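Local atomic coordinates of CYCLIN domain-containing protein (Chaetomium thermophilum, PDB entry 6Z3U), a protein that probably regulates a cyclin-dependent kinase as the cyclin subunit of the CDK-activating kinase complex. Residues 108-121 and 178-190. Numbering follows the deposited sequence.
Sequences DEIKATAATFFKRF and GIRFALDVKHPFR
The ring of Phe117 is sandwiched: CD1 of Ile179 sits over the centre of one face, 3.7 Å from the centroid in a CH-pi contact, while the carbonyl oxygen of Thr113 lies toward the rim of the opposite face. Leu183 O approaches the ring edge in plane. With CG1 between the backbone N and the carbonyl carbon (chi1 62°) and the chain extended beyond it, Ile179 carries CD1 over the ring. The imidazole of His187 has Ala112 CB over one face; at its edge NE2 donates to Thr113 OG1, 2.7 Å away and within 1° of the ring plane. Tyr231 takes the other ring nitrogen, ND1, fixing the ring's rotation. With an alanine at His187, Thr113 OG1 and the hydroxyl of Tyr231 would probably both lose their imidazole partner, and a gap would open beside Ala112. Phe189 has Asp108 CB over a face and Ala112 CB at its ring edge. Between Phe117 and His187, Val185 packs its CG1 on Thr116 CG2 at 3.8 Å. Arg190 NH2 donates to Glu109 OE2 at 3.1 Å in a salt bridge, from above a carboxylate plane 82° from the guanidinium. The same arginine pairs with Asp247 of the kinase chain and Glu53 of the RING-type chain. From Ile179 to Pro188 the mostly non-helical segment runs along helix 108-124 and leads into helix 189-200, consistent with the linker between the two helical repeats of a cyclin.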
loop_
_atom_site.group_PDB
_atom_site.type_symbol
_atom_site.label_atom_id
_atom_site.label_comp_id
_atom_site.label_asym_id
_atom_site.label_seq_id
_atom_site.Cartn_x
_atom_site.Cartn_y
_atom_site.Cartn_z
ATOM N N ASP A 108 -2.903 0.151 -15.561
ATOM C CA ASP A 108 -4.253 0.573 -15.203
ATOM C C ASP A 108 -4.341 0.963 -13.732
ATOM O O ASP A 108 -5.054 1.906 -13.374
ATOM C CB ASP A 108 -5.254 -0.539 -15.518
ATOM C CG ASP A 108 -5.498 -0.707 -17.009
ATOM O OD1 ASP A 108 -5.069 0.167 -17.792
ATOM O OD2 ASP A 108 -6.124 -1.719 -17.396
ATOM N N GLU A 109 -3.638 0.237 -12.861
ATOM C CA GLU A 109 -3.682 0.566 -11.438
ATOM C C GLU A 109 -3.043 1.919 -11.158
ATOM O O GLU A 109 -3.495 2.638 -10.261
ATOM C CB GLU A 109 -2.993 -0.528 -10.626
ATOM C CG GLU A 109 -3.680 -1.882 -10.703
ATOM C CD GLU A 109 -3.889 -2.505 -9.336
ATOM O OE1 GLU A 109 -5.054 -2.655 -8.917
ATOM O OE2 GLU A 109 -2.879 -2.833 -8.674
ATOM N N ILE A 110 -1.999 2.284 -11.905
ATOM C CA ILE A 110 -1.386 3.597 -11.726
ATOM C C ILE A 110 -2.350 4.690 -12.173
ATOM O O ILE A 110 -2.598 5.658 -11.445
ATOM C CB ILE A 110 -0.049 3.675 -12.486
ATOM C CG1 ILE A 110 1.022 2.864 -11.751
ATOM C CG2 ILE A 110 0.391 5.124 -12.643
ATOM C CD1 ILE A 110 2.354 2.782 -12.476
ATOM N N LYS A 111 -2.905 4.551 -13.379
ATOM C CA LYS A 111 -3.863 5.533 -13.876
ATOM C C LYS A 111 -4.977 5.771 -12.867
ATOM O O LYS A 111 -5.279 6.913 -12.507
ATOM C CB LYS A 111 -4.454 5.061 -15.205
ATOM C CG LYS A 111 -3.448 4.870 -16.319
ATOM C CD LYS A 111 -4.118 4.273 -17.549
ATOM C CE LYS A 111 -3.118 4.023 -18.661
ATOM N NZ LYS A 111 -3.477 2.828 -19.471
ATOM N N ALA A 112 -5.599 4.689 -12.393
ATOM C CA ALA A 112 -6.732 4.827 -11.487
ATOM C C ALA A 112 -6.320 5.492 -10.180
ATOM O O ALA A 112 -7.077 6.292 -9.618
ATOM C CB ALA A 112 -7.355 3.456 -11.223
ATOM N N THR A 113 -5.123 5.173 -9.680
ATOM C CA THR A 113 -4.651 5.795 -8.446
ATOM C C THR A 113 -4.333 7.269 -8.657
ATOM O O THR A 113 -4.691 8.112 -7.826
ATOM C CB THR A 113 -3.421 5.057 -7.925
ATOM O OG1 THR A 113 -3.798 3.745 -7.492
ATOM C CG2 THR A 113 -2.797 5.814 -6.762
ATOM N N ALA A 114 -3.653 7.598 -9.757
ATOM C CA ALA A 114 -3.348 8.995 -10.050
ATOM C C ALA A 114 -4.625 9.808 -10.205
ATOM O O ALA A 114 -4.740 10.916 -9.667
ATOM C CB ALA A 114 -2.493 9.089 -11.313
ATOM N N ALA A 115 -5.597 9.278 -10.949
ATOM C CA ALA A 115 -6.861 9.986 -11.122
ATOM C C ALA A 115 -7.566 10.189 -9.787
ATOM O O ALA A 115 -8.094 11.273 -9.514
ATOM C CB ALA A 115 -7.761 9.219 -12.090
ATOM N N THR A 116 -7.578 9.157 -8.937
ATOM C CA THR A 116 -8.245 9.270 -7.644
ATOM C C THR A 116 -7.561 10.304 -6.756
ATOM O O THR A 116 -8.232 11.100 -6.089
ATOM C CB THR A 116 -8.283 7.908 -6.951
ATOM O OG1 THR A 116 -8.992 6.972 -7.773
ATOM C CG2 THR A 116 -8.975 8.014 -5.599
ATOM N N PHE A 117 -6.224 10.305 -6.727
ATOM C CA PHE A 117 -5.508 11.354 -6.009
ATOM C C PHE A 117 -5.901 12.735 -6.524
ATOM O O PHE A 117 -6.047 13.682 -5.744
ATOM C CB PHE A 117 -3.996 11.161 -6.141
ATOM C CG PHE A 117 -3.445 10.006 -5.348
ATOM C CD1 PHE A 117 -4.226 9.323 -4.429
ATOM C CD2 PHE A 117 -2.127 9.611 -5.519
ATOM C CE1 PHE A 117 -3.708 8.267 -3.705
ATOM C CE2 PHE A 117 -1.602 8.557 -4.796
ATOM C CZ PHE A 117 -2.394 7.883 -3.888
ATOM N N PHE A 118 -6.066 12.869 -7.842
ATOM C CA PHE A 118 -6.456 14.155 -8.410
ATOM C C PHE A 118 -7.839 14.566 -7.920
ATOM O O PHE A 118 -8.041 15.704 -7.482
ATOM C CB PHE A 118 -6.406 14.080 -9.937
ATOM C CG PHE A 118 -6.656 15.396 -10.619
ATOM C CD1 PHE A 118 -5.623 16.298 -10.812
ATOM C CD2 PHE A 118 -7.918 15.719 -11.092
ATOM C CE1 PHE A 118 -5.848 17.504 -11.441
ATOM C CE2 PHE A 118 -8.148 16.922 -11.726
ATOM C CZ PHE A 118 -7.112 17.816 -11.901
ATOM N N LYS A 119 -8.805 13.644 -7.972
ATOM C CA LYS A 119 -10.152 13.964 -7.510
ATOM C C LYS A 119 -10.168 14.249 -6.015
ATOM O O LYS A 119 -10.874 15.153 -5.553
ATOM C CB LYS A 119 -11.112 12.818 -7.831
ATOM C CG LYS A 119 -11.343 12.574 -9.310
ATOM C CD LYS A 119 -12.315 11.420 -9.530
ATOM C CE LYS A 119 -13.743 11.909 -9.737
ATOM N NZ LYS A 119 -13.870 12.913 -10.834
ATOM N N ARG A 120 -9.396 13.485 -5.244
ATOM C CA ARG A 120 -9.351 13.706 -3.804
ATOM C C ARG A 120 -8.662 15.019 -3.460
ATOM O O ARG A 120 -9.043 15.681 -2.488
ATOM C CB ARG A 120 -8.634 12.540 -3.126
ATOM C CG ARG A 120 -9.407 11.233 -3.148
ATOM C CD ARG A 120 -8.623 10.148 -2.442
ATOM N NE ARG A 120 -9.311 8.864 -2.451
ATOM C CZ ARG A 120 -8.855 7.774 -1.846
ATOM N NH1 ARG A 120 -7.705 7.811 -1.185
ATOM N NH2 ARG A 120 -9.548 6.646 -1.902
ATOM N N PHE A 121 -7.661 15.421 -4.245
ATOM C CA PHE A 121 -6.958 16.666 -3.958
ATOM C C PHE A 121 -7.894 17.861 -4.073
ATOM O O PHE A 121 -7.858 18.771 -3.236
ATOM C CB PHE A 121 -5.770 16.824 -4.908
ATOM C CG PHE A 121 -5.005 18.106 -4.720
ATOM C CD1 PHE A 121 -4.029 18.210 -3.742
ATOM C CD2 PHE A 121 -5.262 19.207 -5.522
ATOM C CE1 PHE A 121 -3.324 19.387 -3.568
ATOM C CE2 PHE A 121 -4.561 20.387 -5.350
ATOM C CZ PHE A 121 -3.591 20.477 -4.373
ATOM N N GLY A 178 -3.062 16.985 0.573
ATOM C CA GLY A 178 -4.420 17.112 0.073
ATOM C C GLY A 178 -5.208 15.821 0.177
ATOM O O GLY A 178 -6.384 15.830 0.551
ATOM N N ILE A 179 -4.570 14.693 -0.140
ATOM C CA ILE A 179 -5.232 13.393 -0.087
ATOM C C ILE A 179 -5.185 12.858 1.339
ATOM O O ILE A 179 -5.556 11.707 1.596
ATOM C CB ILE A 179 -4.595 12.397 -1.075
ATOM C CG1 ILE A 179 -3.127 12.137 -0.726
ATOM C CG2 ILE A 179 -4.714 12.921 -2.498
ATOM C CD1 ILE A 179 -2.489 11.045 -1.561
ATOM N N ARG A 180 -4.720 13.687 2.271
ATOM C CA ARG A 180 -4.746 13.358 3.695
ATOM C C ARG A 180 -3.895 12.127 3.998
ATOM O O ARG A 180 -4.220 11.323 4.875
ATOM C CB ARG A 180 -6.185 13.159 4.177
ATOM C CG ARG A 180 -7.024 14.429 4.135
ATOM C CD ARG A 180 -8.282 14.286 4.972
ATOM N NE ARG A 180 -7.971 14.181 6.395
ATOM C CZ ARG A 180 -8.860 13.890 7.338
ATOM N NH1 ARG A 180 -8.482 13.815 8.607
ATOM N NH2 ARG A 180 -10.127 13.669 7.014
ATOM N N PHE A 181 -2.786 11.983 3.277
ATOM C CA PHE A 181 -1.796 10.946 3.548
ATOM C C PHE A 181 -2.355 9.539 3.370
ATOM O O PHE A 181 -1.781 8.571 3.878
ATOM C CB PHE A 181 -1.222 11.102 4.961
ATOM C CG PHE A 181 -0.698 12.479 5.253
ATOM C CD1 PHE A 181 0.592 12.832 4.895
ATOM C CD2 PHE A 181 -1.495 13.420 5.881
ATOM C CE1 PHE A 181 1.079 14.096 5.161
ATOM C CE2 PHE A 181 -1.013 14.689 6.149
ATOM C CZ PHE A 181 0.275 15.026 5.789
ATOM N N ALA A 182 -3.474 9.401 2.665
ATOM C CA ALA A 182 -4.083 8.100 2.393
ATOM C C ALA A 182 -3.596 7.634 1.025
ATOM O O ALA A 182 -4.075 8.105 -0.009
ATOM C CB ALA A 182 -5.604 8.190 2.450
ATOM N N LEU A 183 -2.638 6.707 1.024
ATOM C CA LEU A 183 -2.011 6.234 -0.204
ATOM C C LEU A 183 -2.560 4.900 -0.695
ATOM O O LEU A 183 -2.265 4.511 -1.831
ATOM C CB LEU A 183 -0.496 6.112 -0.004
ATOM C CG LEU A 183 0.318 7.392 -0.202
ATOM C CD1 LEU A 183 -0.323 8.571 0.503
ATOM C CD2 LEU A 183 1.739 7.190 0.291
ATOM N N ASP A 184 -3.346 4.198 0.120
ATOM C CA ASP A 184 -3.889 2.890 -0.249
ATOM C C ASP A 184 -5.253 3.097 -0.898
ATOM O O ASP A 184 -6.253 3.326 -0.213
ATOM C CB ASP A 184 -3.977 1.973 0.969
ATOM C CG ASP A 184 -4.840 2.547 2.083
ATOM O OD1 ASP A 184 -4.731 3.759 2.369
ATOM O OD2 ASP A 184 -5.625 1.778 2.679
ATOM N N VAL A 185 -5.291 3.020 -2.228
ATOM C CA VAL A 185 -6.517 3.173 -2.999
ATOM C C VAL A 185 -6.896 1.815 -3.571
ATOM O O VAL A 185 -6.038 1.076 -4.068
ATOM C CB VAL A 185 -6.360 4.206 -4.131
ATOM C CG1 VAL A 185 -7.717 4.528 -4.737
ATOM C CG2 VAL A 185 -5.675 5.464 -3.621
ATOM N N LYS A 186 -8.184 1.496 -3.513
ATOM C CA LYS A 186 -8.691 0.181 -3.875
ATOM C C LYS A 186 -9.425 0.288 -5.202
ATOM O O LYS A 186 -10.336 1.110 -5.347
ATOM C CB LYS A 186 -9.612 -0.365 -2.783
ATOM C CG LYS A 186 -8.929 -0.484 -1.429
ATOM C CD LYS A 186 -9.903 -0.880 -0.338
ATOM C CE LYS A 186 -9.172 -1.225 0.951
ATOM N NZ LYS A 186 -8.161 -2.306 0.762
ATOM N N HIS A 187 -9.021 -0.531 -6.164
ATOM C CA HIS A 187 -9.578 -0.493 -7.505
ATOM C C HIS A 187 -10.344 -1.771 -7.816
ATOM O O HIS A 187 -10.099 -2.821 -7.212
ATOM C CB HIS A 187 -8.462 -0.299 -8.540
ATOM C CG HIS A 187 -7.636 0.926 -8.306
ATOM N ND1 HIS A 187 -8.174 2.195 -8.303
ATOM C CD2 HIS A 187 -6.313 1.077 -8.064
ATOM C CE1 HIS A 187 -7.218 3.075 -8.068
ATOM N NE2 HIS A 187 -6.078 2.422 -7.922
ATOM N N PRO A 188 -11.274 -1.725 -8.773
ATOM C CA PRO A 188 -12.081 -2.915 -9.096
ATOM C C PRO A 188 -11.559 -3.751 -10.260
ATOM O O PRO A 188 -12.253 -4.689 -10.665
ATOM C CB PRO A 188 -13.437 -2.293 -9.458
ATOM C CG PRO A 188 -13.176 -0.796 -9.697
ATOM C CD PRO A 188 -11.700 -0.573 -9.581
ATOM N N PHE A 189 -10.379 -3.441 -10.800
ATOM C CA PHE A 189 -9.869 -4.204 -11.934
ATOM C C PHE A 189 -9.631 -5.660 -11.550
ATOM O O PHE A 189 -10.134 -6.578 -12.207
ATOM C CB PHE A 189 -8.583 -3.565 -12.460
ATOM C CG PHE A 189 -8.725 -2.108 -12.801
ATOM C CD1 PHE A 189 -9.396 -1.713 -13.947
ATOM C CD2 PHE A 189 -8.187 -1.136 -11.977
ATOM C CE1 PHE A 189 -9.529 -0.375 -14.261
ATOM C CE2 PHE A 189 -8.316 0.203 -12.289
ATOM C CZ PHE A 189 -8.989 0.584 -13.432
ATOM N N ARG A 190 -8.866 -5.892 -10.482
ATOM C CA ARG A 190 -8.622 -7.261 -10.043
ATOM C C ARG A 190 -9.902 -7.924 -9.552
ATOM O O ARG A 190 -10.066 -9.140 -9.703
ATOM C CB ARG A 190 -7.560 -7.280 -8.947
ATOM C CG ARG A 190 -6.937 -8.643 -8.720
ATOM C CD ARG A 190 -5.845 -8.578 -7.667
ATOM N NE ARG A 190 -4.704 -7.777 -8.106
ATOM C CZ ARG A 190 -4.534 -6.485 -7.833
ATOM N NH1 ARG A 190 -5.431 -5.819 -7.115
ATOM N NH2 ARG A 190 -3.459 -5.855 -8.284
#